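Local coordinates for protein pectate lyase/Amb allergen (Acidovorax citrulli, PDB 4HWV) that probably cleaves pectate, a plant cell-wall polysaccharide, by beta-elimination as a calcium-binding, secreted lyase of polysaccharide lyase family 1, at residues R198-E203 / D240-S245; N294-D299 / G328-N333; P255-E260 / F272-H277. One frame throughout, in Å; residues are numbered along the deposited sequence.

Contacts 1 and 2 belong to the same parallel stack of beta-helix turns. Their centres lie 10 Å apart, and strands 243-245 and 296-300 are neighbours, so the strand order 201-203, 243-245, 296-300, 330-332 runs through both. Polar side chains and phenylalanine rings of the two contacts meet directly across that shared boundary. Contact 3 joins two parts of a long excursion between strands 243-245 and 281-283; in sequence it follows contact 1 and precedes contact 2. It stands 28 and 26 Å from them, centre to centre, without touching either. The core repeats its turns, whereas the excursion ends just before the calcium ligands Asp278 and Asp282.

Contact 1: R198-E203 / D240-S245; sequences RNITFE and DHNTFS
Strands 201-203 and 243-245 run parallel, their axes 4.6 Å apart at closest approach and 10° from alignment, with Phe202 N donating to Thr243 O (2.7 Å) and Thr243 N to Ile200 O. As successive turns of a parallel beta-helix put like residues in register, Phe202 stacks beside Phe244. Their planes differ by 7°, but the centroids are 4.9 Å apart and the rings strongly offset, with Phe202 CD2 and Phe244 CE2 closest at 3.5 Å. In the turn just before the strands Asn242 OD1 takes the Ile200 N-H on a lone pair in its carbonyl plane (3.0 Å), while Asn242 ND2 is hydrogen-bonded to Ile197 O. Near the start of the segments Arg198 runs along Asp240, and a bend at chi3 (77°) turns its NE-NH2 edge onto Asp240 OD2. Both nitrogens reach that oxygen at 3.0 Å, near the guanidinium plane; NE comes on the anti side but well tilted from the carboxylate plane, NH2 from above it. His241 ND1 donates to the same oxygen (2.7 Å). Ser293 and Asn294 hold Asp240 OD1, and Asp19 O receives Arg198 NH1. Three donors on one buried oxygen, two of them from an arginine, would probably stabilise the aspartate as an anion.

Contact 2: N294-D299 / G328-N333; sequences NNHFHD and GNHFQN
The amides of Asn295 and Asn329 run abreast, their planes only 6° apart, an arrangement characteristic of an asparagine stack inside a parallel beta-helix. Asn329 OD1 accepts from Asn295 N (2.9 Å) and Asn295 ND2 (3.0 Å), one N-H arriving above the carbonyl plane and the other below it. Beyond the asparagines, Phe297 and Phe331 also run alongside each other. Their planes open to 28° and their centroids are 5.7 Å apart, so contact is mainly between Phe297 CD2 and the CD1-CE1 side of Phe331. The other sheet face carries His296 and His330, with nearly parallel planes and centroids 4.8 Å apart, again offset with little overlap. An anti relation between CG and the backbone N of His296 (chi1 -178°) extends its ring toward Gln332. There His296 NE2 donates to Gln332 OE1 (2.8 Å), with the acceptor near the ring plane and the nitrogen in the carbonyl plane. At the corner, Asn333 ND2 gives Asp299 OD1 a long bond (3.3 Å) from above the carboxylate plane, while His298 ND1 donates to Asp299 OD2 on its anti lone pair. The asparagine stack continues to strand 243-245 through Asn295 OD1 and Asn242 N. Across the other flank, on strand 345-356, the rings of Phe331 and Tyr353 meet, as do those of His330 and Tyr352; His330 NE2 is hydrogen-bonded to Glu354 OE1, and helix 470-477 touches His330.

Contact 3: P255-E260 / F272-H277; sequences PSVWHE and FKVQHH
Two irregular pieces of the long excursion between strands 243-245 and 281-283 meet here, and an ST turn shapes the first: Ser256 OG accepts from Trp258 N at 3.0 Å. The Ser256 hydroxyl stands anti to its own backbone N (chi1 -178°), turned back toward the chain that follows, which places it for that bond; it is also hydrogen-bonded to Tyr267 O. The backbones come closest at Ser256 and Lys273, with CA atoms 4.0 Å apart, yet no direct hydrogen bond joins the segments. A CA-H...O contact from Ser256 CA to Phe272 O (3.4 Å) and one water take that place. The water receives Val257 N at 2.9 Å and donates to Phe272 O at 2.8 Å, and it lies over the rim of one face of the Trp258 ring. Apolar groups complete the join. Val257 and Val274 are set roughly perpendicular, meeting through their CG2 methyls at 3.9 Å, while Val274 CG2 also sits 3.6 Å from Pro255 O. Trp258 and Phe272 cross similarly, Trp258 CD1 approaching Phe272 CB rather than its ring, at 4.1 Å. Around this join, strand 221-223 packs on both valines through Trp222 and on Phe272 through Arg221. Helix 118-129 meets Val257 through Trp122 and Leu126, and helix 131-134 reaches Trp258 through Pro131. Residues 272-277 then lead directly to the calcium ligand Asp278 and strand 281-283.

Contact 1: R198-E203 / D240-S245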
loop_
_atom_site.group_PDB
_atom_site.type_symbol
_atom_site.label_atom_id
_atom_site.label_comp_id
_atom_site.label_asym_id
_atom_site.label_seq_id
_atom_site.Cartn_x
_atom_site.Cartn_y
_atom_site.Cartn_z
ATOM N N ARG A 198 10.618 -14.060 15.300
ATOM C CA ARG A 198 9.968 -14.996 14.372
ATOM C C ARG A 198 8.488 -14.701 14.180
ATOM O O ARG A 198 7.810 -14.229 15.083
ATOM C CB ARG A 198 10.056 -16.449 14.871
ATOM C CG ARG A 198 11.443 -16.869 15.301
ATOM C CD ARG A 198 11.437 -18.303 15.777
ATOM N NE ARG A 198 11.403 -19.262 14.672
ATOM C CZ ARG A 198 11.258 -20.568 14.841
ATOM N NH1 ARG A 198 11.008 -21.065 16.054
ATOM N NH2 ARG A 198 11.339 -21.373 13.793
ATOM N N ASN A 199 7.996 -15.035 12.985
ATOM C CA ASN A 199 6.574 -15.096 12.699
ATOM C C ASN A 199 5.842 -13.764 12.782
ATOM O O ASN A 199 4.651 -13.741 13.076
ATOM C CB ASN A 199 5.869 -16.138 13.574
ATOM C CG ASN A 199 4.544 -16.577 12.977
ATOM O OD1 ASN A 199 4.442 -16.728 11.758
ATOM N ND2 ASN A 199 3.528 -16.793 13.824
ATOM N N ILE A 200 6.533 -12.670 12.447
ATOM C CA ILE A 200 5.936 -11.332 12.478
ATOM C C ILE A 200 6.005 -10.745 11.073
ATOM O O ILE A 200 6.983 -10.951 10.333
ATOM C CB ILE A 200 6.701 -10.425 13.471
ATOM C CG1 ILE A 200 6.537 -10.977 14.884
ATOM C CG2 ILE A 200 6.231 -8.960 13.401
ATOM C CD1 ILE A 200 7.609 -10.520 15.850
ATOM N N THR A 201 4.950 -10.032 10.692
ATOM C CA THR A 201 4.980 -9.220 9.472
ATOM C C THR A 201 5.310 -7.776 9.849
ATOM O O THR A 201 4.540 -7.129 10.560
ATOM C CB THR A 201 3.640 -9.316 8.734
ATOM O OG1 THR A 201 3.500 -10.652 8.263
ATOM C CG2 THR A 201 3.587 -8.385 7.525
ATOM N N PHE A 202 6.467 -7.299 9.379
ATOM C CA PHE A 202 6.963 -5.962 9.650
ATOM C C PHE A 202 6.660 -5.103 8.425
ATOM O O PHE A 202 6.984 -5.509 7.307
ATOM C CB PHE A 202 8.480 -6.007 9.845
ATOM C CG PHE A 202 8.935 -6.639 11.126
ATOM C CD1 PHE A 202 9.095 -5.845 12.261
ATOM C CD2 PHE A 202 9.217 -8.002 11.207
ATOM C CE1 PHE A 202 9.524 -6.392 13.449
ATOM C CE2 PHE A 202 9.661 -8.557 12.413
ATOM C CZ PHE A 202 9.817 -7.760 13.524
ATOM N N GLU A 203 6.065 -3.927 8.617
ATOM C CA GLU A 203 5.775 -3.049 7.471
ATOM C C GLU A 203 6.150 -1.607 7.717
ATOM O O GLU A 203 5.808 -1.038 8.759
ATOM C CB GLU A 203 4.275 -3.020 7.137
ATOM C CG GLU A 203 3.699 -4.379 6.725
ATOM C CD GLU A 203 2.211 -4.362 6.464
ATOM O OE1 GLU A 203 1.625 -3.275 6.303
ATOM O OE2 GLU A 203 1.631 -5.467 6.402
ATOM N N ASP A 240 13.912 -15.130 11.805
ATOM C CA ASP A 240 13.446 -16.310 11.088
ATOM C C ASP A 240 11.938 -16.290 10.821
ATOM O O ASP A 240 11.141 -16.000 11.722
ATOM C CB ASP A 240 13.776 -17.557 11.925
ATOM C CG ASP A 240 13.237 -18.834 11.303
ATOM O OD1 ASP A 240 13.823 -19.336 10.314
ATOM O OD2 ASP A 240 12.205 -19.333 11.815
ATOM N N HIS A 241 11.536 -16.622 9.594
ATOM C CA HIS A 241 10.115 -16.771 9.285
ATOM C C HIS A 241 9.322 -15.495 9.558
ATOM O O HIS A 241 8.210 -15.534 10.106
ATOM C CB HIS A 241 9.496 -17.963 10.039
ATOM C CG HIS A 241 9.684 -19.286 9.362
ATOM N ND1 HIS A 241 10.606 -20.213 9.793
ATOM C CD2 HIS A 241 9.017 -19.864 8.333
ATOM C CE1 HIS A 241 10.506 -21.306 9.049
ATOM N NE2 HIS A 241 9.556 -21.117 8.149
ATOM N N ASN A 242 9.874 -14.356 9.131
ATOM C CA ASN A 242 9.157 -13.083 9.192
ATOM C C ASN A 242 8.930 -12.591 7.776
ATOM O O ASN A 242 9.539 -13.088 6.816
ATOM C CB ASN A 242 9.952 -12.014 9.955
ATOM C CG ASN A 242 10.333 -12.469 11.341
ATOM O OD1 ASN A 242 9.489 -12.508 12.243
ATOM N ND2 ASN A 242 11.611 -12.819 11.522
ATOM N N THR A 243 8.040 -11.614 7.653
ATOM C CA THR A 243 7.839 -10.923 6.388
ATOM C C THR A 243 8.163 -9.454 6.616
ATOM O O THR A 243 7.854 -8.916 7.680
ATOM C CB THR A 243 6.395 -11.127 5.908
ATOM O OG1 THR A 243 6.210 -12.527 5.673
ATOM C CG2 THR A 243 6.089 -10.339 4.619
ATOM N N PHE A 244 8.819 -8.812 5.641
ATOM C CA PHE A 244 9.216 -7.402 5.737
ATOM C C PHE A 244 8.885 -6.726 4.423
ATOM O O PHE A 244 9.166 -7.282 3.364
ATOM C CB PHE A 244 10.729 -7.267 5.891
ATOM C CG PHE A 244 11.295 -7.890 7.139
ATOM C CD1 PHE A 244 11.605 -9.241 7.192
ATOM C CD2 PHE A 244 11.609 -7.093 8.232
ATOM C CE1 PHE A 244 12.167 -9.791 8.338
ATOM C CE2 PHE A 244 12.176 -7.636 9.365
ATOM C CZ PHE A 244 12.444 -8.984 9.425
ATOM N N SER A 245 8.343 -5.507 4.477
ATOM C CA SER A 245 8.047 -4.749 3.256
ATOM C C SER A 245 7.826 -3.280 3.579
ATOM O O SER A 245 7.763 -2.903 4.751
ATOM C CB SER A 245 6.776 -5.268 2.580
ATOM O OG SER A 245 5.645 -4.887 3.319
HETATM O O HOH W 1 5.617 -6.889 5.191
#

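Contact 2: N294-D299 / G328-N333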
loop_
_atom_site.group_PDB
_atom_site.type_symbol
_atom_site.label_atom_id
_atom_site.label_comp_id
_atom_site.label_asym_id
_atom_site.label_seq_id
_atom_site.Cartn_x
_atom_site.Cartn_y
_atom_site.Cartn_z
ATOM N N ASN A 294 14.623 -17.982 6.110
ATOM C CA ASN A 294 13.226 -18.318 5.825
ATOM C C ASN A 294 12.281 -17.122 5.912
ATOM O O ASN A 294 11.115 -17.285 6.276
ATOM C CB ASN A 294 12.741 -19.430 6.778
ATOM C CG ASN A 294 13.705 -20.599 6.826
ATOM O OD1 ASN A 294 14.075 -21.143 5.781
ATOM N ND2 ASN A 294 14.133 -20.980 8.040
ATOM N N ASN A 295 12.782 -15.933 5.581
ATOM C CA ASN A 295 11.954 -14.716 5.591
ATOM C C ASN A 295 11.479 -14.369 4.188
ATOM O O ASN A 295 12.067 -14.808 3.201
ATOM C CB ASN A 295 12.736 -13.504 6.124
ATOM C CG ASN A 295 13.299 -13.721 7.506
ATOM O OD1 ASN A 295 12.572 -13.660 8.501
ATOM N ND2 ASN A 295 14.600 -13.943 7.586
ATOM N N HIS A 296 10.408 -13.582 4.114
ATOM C CA HIS A 296 9.939 -13.003 2.864
ATOM C C HIS A 296 10.162 -11.492 2.936
ATOM O O HIS A 296 9.509 -10.811 3.716
ATOM C CB HIS A 296 8.450 -13.305 2.691
ATOM C CG HIS A 296 7.870 -12.793 1.409
ATOM N ND1 HIS A 296 6.510 -12.695 1.216
ATOM C CD2 HIS A 296 8.449 -12.376 0.255
ATOM C CE1 HIS A 296 6.273 -12.256 -0.008
ATOM N NE2 HIS A 296 7.433 -12.054 -0.612
ATOM N N PHE A 297 11.103 -10.988 2.144
ATOM C CA PHE A 297 11.376 -9.557 2.067
ATOM C C PHE A 297 10.843 -9.071 0.740
ATOM O O PHE A 297 11.205 -9.623 -0.291
ATOM C CB PHE A 297 12.885 -9.279 2.068
ATOM C CG PHE A 297 13.624 -9.804 3.274
ATOM C CD1 PHE A 297 13.711 -9.057 4.444
ATOM C CD2 PHE A 297 14.264 -11.039 3.235
ATOM C CE1 PHE A 297 14.414 -9.529 5.548
ATOM C CE2 PHE A 297 14.976 -11.518 4.344
ATOM C CZ PHE A 297 15.051 -10.759 5.497
ATOM N N HIS A 298 9.996 -8.048 0.738
ATOM C CA HIS A 298 9.439 -7.604 -0.539
ATOM C C HIS A 298 9.148 -6.127 -0.582
ATOM O O HIS A 298 8.840 -5.520 0.440
ATOM C CB HIS A 298 8.204 -8.438 -0.956
ATOM C CG HIS A 298 6.986 -8.265 -0.084
ATOM N ND1 HIS A 298 6.003 -7.330 -0.349
ATOM C CD2 HIS A 298 6.558 -8.955 1.007
ATOM C CE1 HIS A 298 5.036 -7.442 0.545
ATOM N NE2 HIS A 298 5.353 -8.416 1.385
ATOM N N ASP A 299 9.266 -5.547 -1.774
ATOM C CA ASP A 299 8.779 -4.189 -2.033
ATOM C C ASP A 299 9.501 -3.143 -1.183
ATOM O O ASP A 299 8.954 -2.545 -0.252
ATOM C CB ASP A 299 7.260 -4.120 -1.877
ATOM C CG ASP A 299 6.556 -4.933 -2.942
ATOM O OD1 ASP A 299 6.633 -4.546 -4.122
ATOM O OD2 ASP A 299 5.995 -5.983 -2.624
ATOM N N GLY A 328 17.429 -19.265 2.649
ATOM C CA GLY A 328 16.033 -19.637 2.534
ATOM C C GLY A 328 15.093 -18.462 2.395
ATOM O O GLY A 328 13.885 -18.603 2.561
ATOM N N ASN A 329 15.630 -17.281 2.087
ATOM C CA ASN A 329 14.781 -16.101 1.994
ATOM C C ASN A 329 14.250 -15.889 0.590
ATOM O O ASN A 329 14.882 -16.293 -0.399
ATOM C CB ASN A 329 15.550 -14.844 2.427
ATOM C CG ASN A 329 16.115 -14.961 3.838
ATOM O OD1 ASN A 329 15.373 -14.951 4.817
ATOM N ND2 ASN A 329 17.437 -15.071 3.942
ATOM N N HIS A 330 13.088 -15.243 0.522
ATOM C CA HIS A 330 12.526 -14.743 -0.723
ATOM C C HIS A 330 12.824 -13.244 -0.756
ATOM O O HIS A 330 12.340 -12.496 0.091
ATOM C CB HIS A 330 11.022 -15.003 -0.735
ATOM C CG HIS A 330 10.368 -14.807 -2.069
ATOM N ND1 HIS A 330 9.006 -14.937 -2.226
ATOM C CD2 HIS A 330 10.872 -14.552 -3.305
ATOM C CE1 HIS A 330 8.690 -14.739 -3.495
ATOM N NE2 HIS A 330 9.803 -14.499 -4.171
ATOM N N PHE A 331 13.658 -12.828 -1.717
ATOM C CA PHE A 331 14.028 -11.428 -1.914
ATOM C C PHE A 331 13.243 -10.953 -3.139
ATOM O O PHE A 331 13.699 -11.121 -4.275
ATOM C CB PHE A 331 15.526 -11.309 -2.208
ATOM C CG PHE A 331 16.446 -11.752 -1.079
ATOM C CD1 PHE A 331 16.280 -11.307 0.244
ATOM C CD2 PHE A 331 17.522 -12.569 -1.366
ATOM C CE1 PHE A 331 17.177 -11.701 1.235
ATOM C CE2 PHE A 331 18.433 -12.962 -0.380
ATOM C CZ PHE A 331 18.275 -12.510 0.914
ATOM N N GLN A 332 12.060 -10.385 -2.917
ATOM C CA GLN A 332 11.121 -10.098 -4.003
ATOM C C GLN A 332 10.900 -8.603 -4.168
ATOM O O GLN A 332 10.633 -7.907 -3.193
ATOM C CB GLN A 332 9.786 -10.796 -3.716
ATOM C CG GLN A 332 8.741 -10.588 -4.800
ATOM C CD GLN A 332 7.442 -11.307 -4.517
ATOM O OE1 GLN A 332 7.118 -11.610 -3.375
ATOM N NE2 GLN A 332 6.671 -11.555 -5.563
ATOM N N ASN A 333 11.007 -8.104 -5.393
ATOM C CA ASN A 333 10.767 -6.681 -5.633
ATOM C C ASN A 333 11.609 -5.799 -4.724
ATOM O O ASN A 333 11.111 -4.819 -4.156
ATOM C CB ASN A 333 9.285 -6.322 -5.473
ATOM C CG ASN A 333 8.400 -7.101 -6.392
ATOM O OD1 ASN A 333 8.856 -7.694 -7.375
ATOM N ND2 ASN A 333 7.120 -7.120 -6.076
HETATM O O HOH W 2 12.953 -21.076 3.272
#

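Contact 3: P255-E260 / F272-H277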
loop_
_atom_site.group_PDB
_atom_site.type_symbol
_atom_site.label_atom_id
_atom_site.label_comp_id
_atom_site.label_asym_id
_atom_site.label_seq_id
_atom_site.Cartn_x
_atom_site.Cartn_y
_atom_site.Cartn_z
ATOM N N PRO A 255 7.647 10.872 -5.400
ATOM C CA PRO A 255 8.690 11.250 -6.362
ATOM C C PRO A 255 9.359 12.570 -5.985
ATOM O O PRO A 255 9.047 13.154 -4.943
ATOM C CB PRO A 255 7.907 11.406 -7.669
ATOM C CG PRO A 255 6.564 11.898 -7.206
ATOM C CD PRO A 255 6.291 11.094 -5.943
ATOM N N SER A 256 10.275 13.032 -6.831
ATOM C CA SER A 256 10.961 14.289 -6.587
ATOM C C SER A 256 9.976 15.426 -6.445
ATOM O O SER A 256 8.966 15.479 -7.155
ATOM C CB SER A 256 11.891 14.618 -7.758
ATOM O OG SER A 256 12.576 15.830 -7.478
ATOM N N VAL A 257 10.307 16.351 -5.561
ATOM C CA VAL A 257 9.554 17.588 -5.418
ATOM C C VAL A 257 10.322 18.781 -6.012
ATOM O O VAL A 257 9.875 19.928 -5.934
ATOM C CB VAL A 257 9.171 17.849 -3.953
ATOM C CG1 VAL A 257 8.154 16.816 -3.487
ATOM C CG2 VAL A 257 10.423 17.875 -3.044
ATOM N N TRP A 258 11.474 18.512 -6.620
ATOM C CA TRP A 258 12.201 19.556 -7.330
ATOM C C TRP A 258 11.767 19.604 -8.780
ATOM O O TRP A 258 11.500 18.567 -9.405
ATOM C CB TRP A 258 13.702 19.292 -7.312
ATOM C CG TRP A 258 14.352 19.017 -5.982
ATOM C CD1 TRP A 258 15.312 18.060 -5.752
ATOM C CD2 TRP A 258 14.183 19.720 -4.733
ATOM N NE1 TRP A 258 15.740 18.116 -4.450
ATOM C CE2 TRP A 258 15.059 19.111 -3.797
ATOM C CE3 TRP A 258 13.362 20.782 -4.300
ATOM C CZ2 TRP A 258 15.152 19.534 -2.470
ATOM C CZ3 TRP A 258 13.473 21.209 -2.964
ATOM C CH2 TRP A 258 14.359 20.578 -2.075
ATOM N N HIS A 259 11.727 20.810 -9.334
ATOM C CA HIS A 259 11.349 20.998 -10.733
ATOM C C HIS A 259 12.189 22.137 -11.292
ATOM O O HIS A 259 11.709 23.264 -11.515
ATOM C CB HIS A 259 9.838 21.231 -10.914
ATOM C CG HIS A 259 9.249 22.223 -9.961
ATOM N ND1 HIS A 259 9.022 23.537 -10.304
ATOM C CD2 HIS A 259 8.839 22.092 -8.677
ATOM C CE1 HIS A 259 8.487 24.172 -9.273
ATOM N NE2 HIS A 259 8.369 23.320 -8.274
ATOM N N GLU A 260 13.457 21.812 -11.521
ATOM C CA GLU A 260 14.433 22.776 -12.009
ATOM C C GLU A 260 15.630 22.011 -12.510
ATOM O O GLU A 260 15.824 20.831 -12.173
ATOM C CB GLU A 260 14.847 23.755 -10.899
ATOM C CG GLU A 260 15.379 23.079 -9.609
ATOM C CD GLU A 260 15.691 24.100 -8.511
ATOM O OE1 GLU A 260 15.185 25.246 -8.586
ATOM O OE2 GLU A 260 16.450 23.779 -7.589
ATOM N N PHE A 272 16.159 11.794 -7.204
ATOM C CA PHE A 272 15.824 12.844 -6.255
ATOM C C PHE A 272 14.445 12.645 -5.626
ATOM O O PHE A 272 13.875 13.573 -5.054
ATOM C CB PHE A 272 15.993 14.206 -6.948
ATOM C CG PHE A 272 17.312 14.310 -7.668
ATOM C CD1 PHE A 272 18.496 14.289 -6.951
ATOM C CD2 PHE A 272 17.377 14.370 -9.059
ATOM C CE1 PHE A 272 19.718 14.347 -7.596
ATOM C CE2 PHE A 272 18.598 14.434 -9.700
ATOM C CZ PHE A 272 19.777 14.409 -8.962
ATOM N N LYS A 273 13.936 11.409 -5.693
ATOM C CA LYS A 273 12.678 11.078 -5.027
ATOM C C LYS A 273 12.790 11.376 -3.529
ATOM O O LYS A 273 13.891 11.331 -2.945
ATOM C CB LYS A 273 12.323 9.600 -5.222
ATOM C CG LYS A 273 13.275 8.632 -4.520
ATOM C CD LYS A 273 12.900 7.176 -4.755
ATOM C CE LYS A 273 13.265 6.776 -6.177
ATOM N NZ LYS A 273 12.729 5.457 -6.530
ATOM N N VAL A 274 11.657 11.683 -2.902
ATOM C CA VAL A 274 11.665 11.914 -1.475
ATOM C C VAL A 274 11.552 10.554 -0.795
ATOM O O VAL A 274 10.467 10.005 -0.610
ATOM C CB VAL A 274 10.529 12.850 -1.049
ATOM C CG1 VAL A 274 10.592 13.120 0.442
ATOM C CG2 VAL A 274 10.591 14.195 -1.804
ATOM N N GLN A 275 12.712 10.029 -0.426
ATOM C CA GLN A 275 12.843 8.694 0.145
ATOM C C GLN A 275 12.491 8.712 1.626
ATOM O O GLN A 275 13.200 9.326 2.423
ATOM C CB GLN A 275 14.286 8.217 -0.062
ATOM C CG GLN A 275 14.611 6.848 0.518
ATOM C CD GLN A 275 13.654 5.774 0.031
ATOM O OE1 GLN A 275 12.637 5.482 0.677
ATOM N NE2 GLN A 275 13.968 5.176 -1.122
ATOM N N HIS A 276 11.381 8.059 1.964
ATOM C CA HIS A 276 10.900 7.989 3.332
ATOM C C HIS A 276 11.329 6.715 4.069
ATOM O O HIS A 276 11.010 6.547 5.253
ATOM C CB HIS A 276 9.371 8.067 3.341
ATOM C CG HIS A 276 8.830 9.404 2.924
ATOM N ND1 HIS A 276 8.685 10.464 3.797
ATOM C CD2 HIS A 276 8.358 9.836 1.729
ATOM C CE1 HIS A 276 8.174 11.498 3.148
ATOM N NE2 HIS A 276 7.970 11.143 1.892
ATOM N N HIS A 277 12.033 5.819 3.378
ATOM C CA HIS A 277 12.473 4.571 3.984
ATOM C C HIS A 277 13.986 4.508 4.060
ATOM O O HIS A 277 14.684 5.289 3.396
ATOM C CB HIS A 277 11.965 3.380 3.184
ATOM C CG HIS A 277 10.479 3.305 3.138
ATOM N ND1 HIS A 277 9.757 3.506 1.978
ATOM C CD2 HIS A 277 9.570 3.084 4.118
ATOM C CE1 HIS A 277 8.467 3.378 2.246
ATOM N NE2 HIS A 277 8.327 3.134 3.536
HETATM O O HOH W 3 13.042 16.161 -4.526
#